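Coat protein (Pseudomonas phage PP7, PDB 2QUD) self-assembles as dimers into a T=3 icosahedral capsid, packages the viral genome by binding packaging signals in the RNA, and represses translation of the viral replicase. Local coordinates at residues A[92-95]-A[96-99]; A[99-102]-A[103-107]. One frame throughout, in Å; residues are numbered along the deposited sequence. Where two conformers were deposited one is given.

Contacts 1 and 2 are consecutive pieces of one helix, 94-109, which follows the last strand, 76-89, of the six-stranded antiparallel sheet. Residues 92-99 form the entry to the helix and its first turn; residues 99-107 carry on through its middle, with Ser99 common to both and their centres 11 Å apart. The centre of contact 1 lies about 21 Å from the centre of the chain and that of contact 2 about 15 Å; contact 1 is at the surface, contact 2 partly buried. Both touch the second subunit, so the same helix that is started by contact 1 and continued by contact 2 helps to build the coat-protein dimer.

Contact 1: A[92-95]-A[96-99]; sequences STEA and SRKS
Ser96 and Thr93 form the compact heart of this helix start. The carbonyl oxygen Thr93 O takes a hydrogen bond from the hydroxyl of Ser96, OG to O 2.7 Å, in the carbonyl plane on a lone pair, and also receives the backbone N-H of Arg97. Ser96 can turn back in this way because its OG sits between its own backbone N and carbonyl carbon (chi1 67°). Thr93 OG1 in turn accepts Ser96 N at 3.0 Å, so the threonine caps the first turn with its side chain while its carbonyl serves the same turn. Packing from the second subunit adds to the enclosure: Asp67 of that chain lies against Ser96, and Tyr78 OH of that chain is hydrogen-bonded to Thr93 N.

Arg97 closes the flank. A bend at chi3 (-60°) folds its guanidinium back over the chain, where one face lies on Glu94 CA, 3.4 Å from NH2. NH1 gives a nearly straight hydrogen bond (164°) to Ser92 OG, 3.0 Å away and in the guanidinium plane, while NE is hydrogen-bonded to Val118 O of the second subunit and Ser92 OG also to Val89 O.

The outer side is looser. Glu94 stretches outward and crosses Arg97 at about a right angle, its OE2 staying 4.6 Å from Arg97 NH2, too far for a salt bridge. Lys98 also leads away from the turn, but its NZ is held in salt bridges by Asp102 and by Glu114 of the second subunit. The whole is a helix N-terminus with a threonine N-cap, at the junction of the coat-protein sheet and its first helix.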
ATOM      1  N   SER A  92     -17.008   6.074 -11.197  1.00 23.54           N
ATOM      2  CA  SER A  92     -17.175   6.095  -9.741  1.00 20.72           C
ATOM      3  C   SER A  92     -17.507   7.461  -9.180  1.00 23.26           C
ATOM      4  O   SER A  92     -17.237   8.478  -9.802  1.00 24.85           O
ATOM      5  CB  SER A  92     -15.921   5.548  -9.055  1.00 19.10           C
ATOM      6  OG  SER A  92     -14.792   6.366  -9.318  1.00 19.73           O
ATOM      7  N   THR A  93     -18.071   7.471  -7.974  1.00 23.28           N
ATOM      8  CA  THR A  93     -18.233   8.705  -7.241  1.00 20.71           C
ATOM      9  C   THR A  93     -16.951   9.103  -6.523  1.00 22.32           C
ATOM     10  O   THR A  93     -16.175   8.245  -6.096  1.00 21.34           O
ATOM     11  CB  THR A  93     -19.345   8.589  -6.176  1.00 22.94           C
ATOM     12  OG1 THR A  93     -18.961   7.622  -5.199  1.00 24.22           O
ATOM     13  CG2 THR A  93     -20.712   8.174  -6.815  1.00 23.29           C
ATOM     14  N   GLU A  94     -16.765  10.408  -6.346  1.00 22.10           N
ATOM     15  CA  GLU A  94     -15.662  10.914  -5.531  1.00 22.55           C
ATOM     16  C   GLU A  94     -15.699  10.315  -4.123  1.00 17.88           C
ATOM     17  O   GLU A  94     -14.680   9.838  -3.642  1.00 17.61           O
ATOM     18  CB  GLU A  94     -15.630  12.446  -5.494  1.00 21.42           C
ATOM     19  CG  GLU A  94     -14.527  12.996  -4.595  1.00 23.77           C
ATOM     20  CD  GLU A  94     -14.324  14.485  -4.706  1.00 37.47           C
ATOM     21  OE1 GLU A  94     -13.801  15.065  -3.733  1.00 34.57           O
ATOM     22  OE2 GLU A  94     -14.673  15.070  -5.739  1.00 41.32           O
ATOM     23  N   ALA A  95     -16.897  10.252  -3.515  1.00 20.39           N
ATOM     24  CA  ALA A  95     -17.026   9.716  -2.159  1.00 20.10           C
ATOM     25  C   ALA A  95     -16.522   8.281  -2.067  1.00 17.52           C
ATOM     26  O   ALA A  95     -15.878   7.909  -1.083  1.00 17.87           O
ATOM     27  CB  ALA A  95     -18.484   9.785  -1.686  1.00 21.01           C
ATOM     28  N   SER A  96     -16.755   7.488  -3.113  1.00 18.62           N
ATOM     29  CA  SER A  96     -16.310   6.083  -3.117  1.00 18.63           C
ATOM     30  C   SER A  96     -14.779   5.952  -3.209  1.00 16.69           C
ATOM     31  O   SER A  96     -14.186   5.091  -2.579  1.00 17.87           O
ATOM     32  CB  SER A  96     -16.953   5.249  -4.249  1.00 18.02           C
ATOM     33  OG  SER A  96     -16.538   5.652  -5.540  1.00 21.63           O
ATOM     34  N   ARG A  97     -14.166   6.803  -4.021  1.00 16.43           N
ATOM     35  CA  ARG A  97     -12.705   6.837  -4.142  1.00 16.91           C
ATOM     36  C   ARG A  97     -12.079   7.293  -2.828  1.00 15.66           C
ATOM     37  O   ARG A  97     -11.122   6.687  -2.362  1.00 18.12           O
ATOM     38  CB  ARG A  97     -12.270   7.748  -5.282  1.00 15.37           C
ATOM     39  CG  ARG A  97     -12.737   7.278  -6.657  1.00 15.65           C
ATOM     40  CD  ARG A  97     -12.172   8.070  -7.787  1.00 18.07           C
ATOM     41  NE  ARG A  97     -12.509   9.494  -7.763  1.00 20.47           N
ATOM     42  CZ  ARG A  97     -13.593  10.054  -8.291  1.00 21.84           C
ATOM     43  NH1 ARG A  97     -14.564   9.337  -8.860  1.00 21.62           N
ATOM     44  NH2 ARG A  97     -13.723  11.370  -8.229  1.00 22.75           N
ATOM     45  N   LYS A  98     -12.637   8.362  -2.240  1.00 15.54           N
ATOM     46  CA  LYS A  98     -12.176   8.864  -0.939  0.50 17.54           C
ATOM     47  C   LYS A  98     -12.359   7.795   0.142  1.00 16.80           C
ATOM     48  O   LYS A  98     -11.491   7.637   0.991  1.00 15.88           O
ATOM     49  CB  LYS A  98     -12.883  10.176  -0.594  0.50 15.99           C
ATOM     50  CG  LYS A  98     -12.664  10.745   0.775  0.50 15.71           C
ATOM     51  CD  LYS A  98     -11.245  10.989   1.209  0.50 21.58           C
ATOM     52  CE  LYS A  98     -11.263  11.927   2.418  0.50 18.43           C
ATOM     53  NZ  LYS A  98      -9.977  11.983   3.145  0.50 13.02           N
ATOM     54  N   SER A  99     -13.456   7.023   0.101  1.00 15.92           N
ATOM     55  CA  SER A  99     -13.681   5.961   1.074  0.50 13.43           C
ATOM     56  C   SER A  99     -12.620   4.858   0.957  1.00 14.92           C
ATOM     57  O   SER A  99     -12.077   4.393   1.951  1.00 17.01           O
ATOM     58  CB  SER A  99     -15.083   5.363   0.926  0.50 12.47           C
ATOM     59  OG  SER A  99     -15.294   4.294   1.835  0.50 11.45           O
TER

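Contact 2: A[99-102]-A[103-107]; sequences SLYD and LTKSL
Leu100 O is gripped by two hydrogen bonds from Thr104, whose backbone N lies 3.0 Å from it and whose hydroxyl OG1 lies 2.9 Å from it. The two donors reach the oxygen from opposite faces of the carbonyl plane. This is the familiar alpha-helical threonine that returns its hydroxyl to the carbonyl four residues earlier, here in the middle of helix 94-109. Thr104 does so because OG1 lies beside its backbone N (chi1 -63°), which gives the hydroxyl of this buried side chain a partner within its own helix. Trp82 of the second subunit packs on the threonine, and Leu100, a turn earlier on the same flank of the helix, lies on Val86 and Ile88 of strand 76-89.

On the neighbouring flank, Leu103 lays its CG and CD1 back over the preceding turn. CG comes 3.3 Å from Ser99 O, the carbonyl that also accepts Leu103 N, and CD1 comes 3.5 Å from Ser99 OG. Gln65 of the second subunit meets both residues, packing on the leucine and hydrogen-bonding the serine hydroxyl.

Asp102 turns back to its salt bridge with Lys98, and its carbonyl receives Ser106 N; the Ser106 hydroxyl is hydrogen-bonded to Ser11 O of the second subunit. Lys105, exposed to solvent, runs out extended until it bends at chi4 (-53°), passing obliquely by the ring of Tyr101. That ring reaches the dimer partner, its OH hydrogen-bonded to Val108 O of the second subunit, and the lysine touches it through methylene carbon alone, CD lying 4.2 Å from CE2 and 3.9 Å from OH of Tyr101.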
ATOM      1  N   SER A  99     -13.456   7.023   0.101  1.00 15.92           N
ATOM      2  CA  SER A  99     -13.681   5.961   1.074  0.50 13.43           C
ATOM      3  C   SER A  99     -12.620   4.858   0.957  1.00 14.92           C
ATOM      4  O   SER A  99     -12.077   4.393   1.951  1.00 17.01           O
ATOM      5  CB  SER A  99     -15.083   5.363   0.926  0.50 12.47           C
ATOM      6  OG  SER A  99     -15.294   4.294   1.835  0.50 11.45           O
ATOM      7  N   LEU A 100     -12.364   4.413  -0.274  1.00 16.66           N
ATOM      8  CA  LEU A 100     -11.327   3.388  -0.507  1.00 15.63           C
ATOM      9  C   LEU A 100      -9.984   3.871   0.084  1.00 14.50           C
ATOM     10  O   LEU A 100      -9.286   3.113   0.754  1.00 16.30           O
ATOM     11  CB  LEU A 100     -11.206   3.080  -2.009  1.00 17.02           C
ATOM     12  CG  LEU A 100     -10.207   1.975  -2.370  1.00 14.02           C
ATOM     13  CD1 LEU A 100     -10.769   0.657  -1.905  1.00 18.09           C
ATOM     14  CD2 LEU A 100      -9.859   2.025  -3.883  1.00 19.48           C
ATOM     15  N   TYR A 101      -9.619   5.109  -0.224  1.00 16.10           N
ATOM     16  CA  TYR A 101      -8.432   5.731   0.335  1.00 15.29           C
ATOM     17  C   TYR A 101      -8.428   5.759   1.885  1.00 15.59           C
ATOM     18  O   TYR A 101      -7.489   5.305   2.553  1.00 16.36           O
ATOM     19  CB  TYR A 101      -8.273   7.172  -0.232  1.00 17.48           C
ATOM     20  CG  TYR A 101      -7.160   7.881   0.458  1.00 15.93           C
ATOM     21  CD1 TYR A 101      -5.822   7.622   0.147  1.00 16.64           C
ATOM     22  CD2 TYR A 101      -7.413   8.762   1.523  1.00 15.24           C
ATOM     23  CE1 TYR A 101      -4.781   8.238   0.833  1.00 15.32           C
ATOM     24  CE2 TYR A 101      -6.361   9.362   2.223  1.00 16.63           C
ATOM     25  CZ  TYR A 101      -5.043   9.093   1.891  1.00 16.90           C
ATOM     26  OH  TYR A 101      -4.054   9.739   2.630  1.00 18.16           O
ATOM     27  N   ASP A 102      -9.482   6.312   2.463  1.00 16.37           N
ATOM     28  CA  ASP A 102      -9.591   6.460   3.899  1.00 17.43           C
ATOM     29  C   ASP A 102      -9.502   5.112   4.607  1.00 17.00           C
ATOM     30  O   ASP A 102      -8.835   4.954   5.643  1.00 17.30           O
ATOM     31  CB  ASP A 102     -10.912   7.137   4.240  1.00 15.27           C
ATOM     32  CG  ASP A 102     -10.917   8.657   4.001  1.00 20.60           C
ATOM     33  OD1 ASP A 102      -9.836   9.278   3.830  1.00 18.87           O
ATOM     34  OD2 ASP A 102     -12.029   9.254   4.006  1.00 20.13           O
ATOM     35  N   LEU A 103     -10.216   4.132   4.070  1.00 15.87           N
ATOM     36  CA  LEU A 103     -10.160   2.783   4.656  1.00 20.56           C
ATOM     37  C   LEU A 103      -8.771   2.150   4.529  1.00 15.39           C
ATOM     38  O   LEU A 103      -8.315   1.457   5.443  1.00 16.07           O
ATOM     39  CB  LEU A 103     -11.207   1.881   4.019  1.00 17.39           C
ATOM     40  CG  LEU A 103     -12.651   2.268   4.390  1.00 19.44           C
ATOM     41  CD1 LEU A 103     -13.623   1.594   3.403  1.00 20.47           C
ATOM     42  CD2 LEU A 103     -13.022   1.847   5.820  1.00 20.62           C
ATOM     43  N   THR A 104      -8.093   2.375   3.417  1.00 15.27           N
ATOM     44  CA  THR A 104      -6.774   1.819   3.251  1.00 14.40           C
ATOM     45  C   THR A 104      -5.758   2.505   4.177  1.00 15.11           C
ATOM     46  O   THR A 104      -4.976   1.896   4.730  1.00 16.05           O
ATOM     47  CB  THR A 104      -6.293   1.925   1.820  1.00 17.35           C
ATOM     48  OG1 THR A 104      -7.144   1.165   0.989  1.00 14.93           O
ATOM     49  CG2 THR A 104      -4.906   1.426   1.698  1.00 18.11           C
ATOM     50  N   LYS A 105      -5.841   3.816   4.288  1.00 16.24           N
ATOM     51  CA  LYS A 105      -5.033   4.564   5.235  1.00 16.33           C
ATOM     52  C   LYS A 105      -5.206   3.990   6.629  1.00 20.44           C
ATOM     53  O   LYS A 105      -4.202   3.732   7.292  1.00 17.28           O
ATOM     54  CB  LYS A 105      -5.340   6.071   5.173  1.00 17.92           C
ATOM     55  CG  LYS A 105      -4.601   6.934   6.171  1.00 20.22           C
ATOM     56  CD  LYS A 105      -5.106   8.358   6.084  1.00 23.82           C
ATOM     57  CE  LYS A 105      -4.386   9.292   7.076  1.00 40.78           C
ATOM     58  NZ  LYS A 105      -4.383   8.850   8.513  1.00 51.10           N
ATOM     59  N   SER A 106      -6.459   3.752   7.033  1.00 18.26           N
ATOM     60  CA  SER A 106      -6.755   3.144   8.335  0.50 19.56           C
ATOM     61  C   SER A 106      -6.198   1.731   8.464  1.00 17.35           C
ATOM     62  O   SER A 106      -5.540   1.410   9.458  1.00 22.62           O
ATOM     63  CB  SER A 106      -8.253   3.124   8.604  0.50 19.88           C
ATOM     64  OG  SER A 106      -8.508   2.682   9.919  0.50 15.43           O
ATOM     65  N   LEU A 107      -6.444   0.893   7.457  1.00 18.28           N
ATOM     66  CA  LEU A 107      -5.915  -0.466   7.467  1.00 17.75           C
ATOM     67  C   LEU A 107      -4.410  -0.537   7.674  1.00 18.38           C
ATOM     68  O   LEU A 107      -3.941  -1.255   8.547  1.00 19.55           O
ATOM     69  CB  LEU A 107      -6.278  -1.144   6.158  1.00 18.08           C
ATOM     70  CG  LEU A 107      -5.809  -2.589   5.856  1.00 19.40           C
ATOM     71  CD1 LEU A 107      -6.336  -3.578   6.930  1.00 20.46           C
ATOM     72  CD2 LEU A 107      -6.207  -2.981   4.434  1.00 23.44           C
TER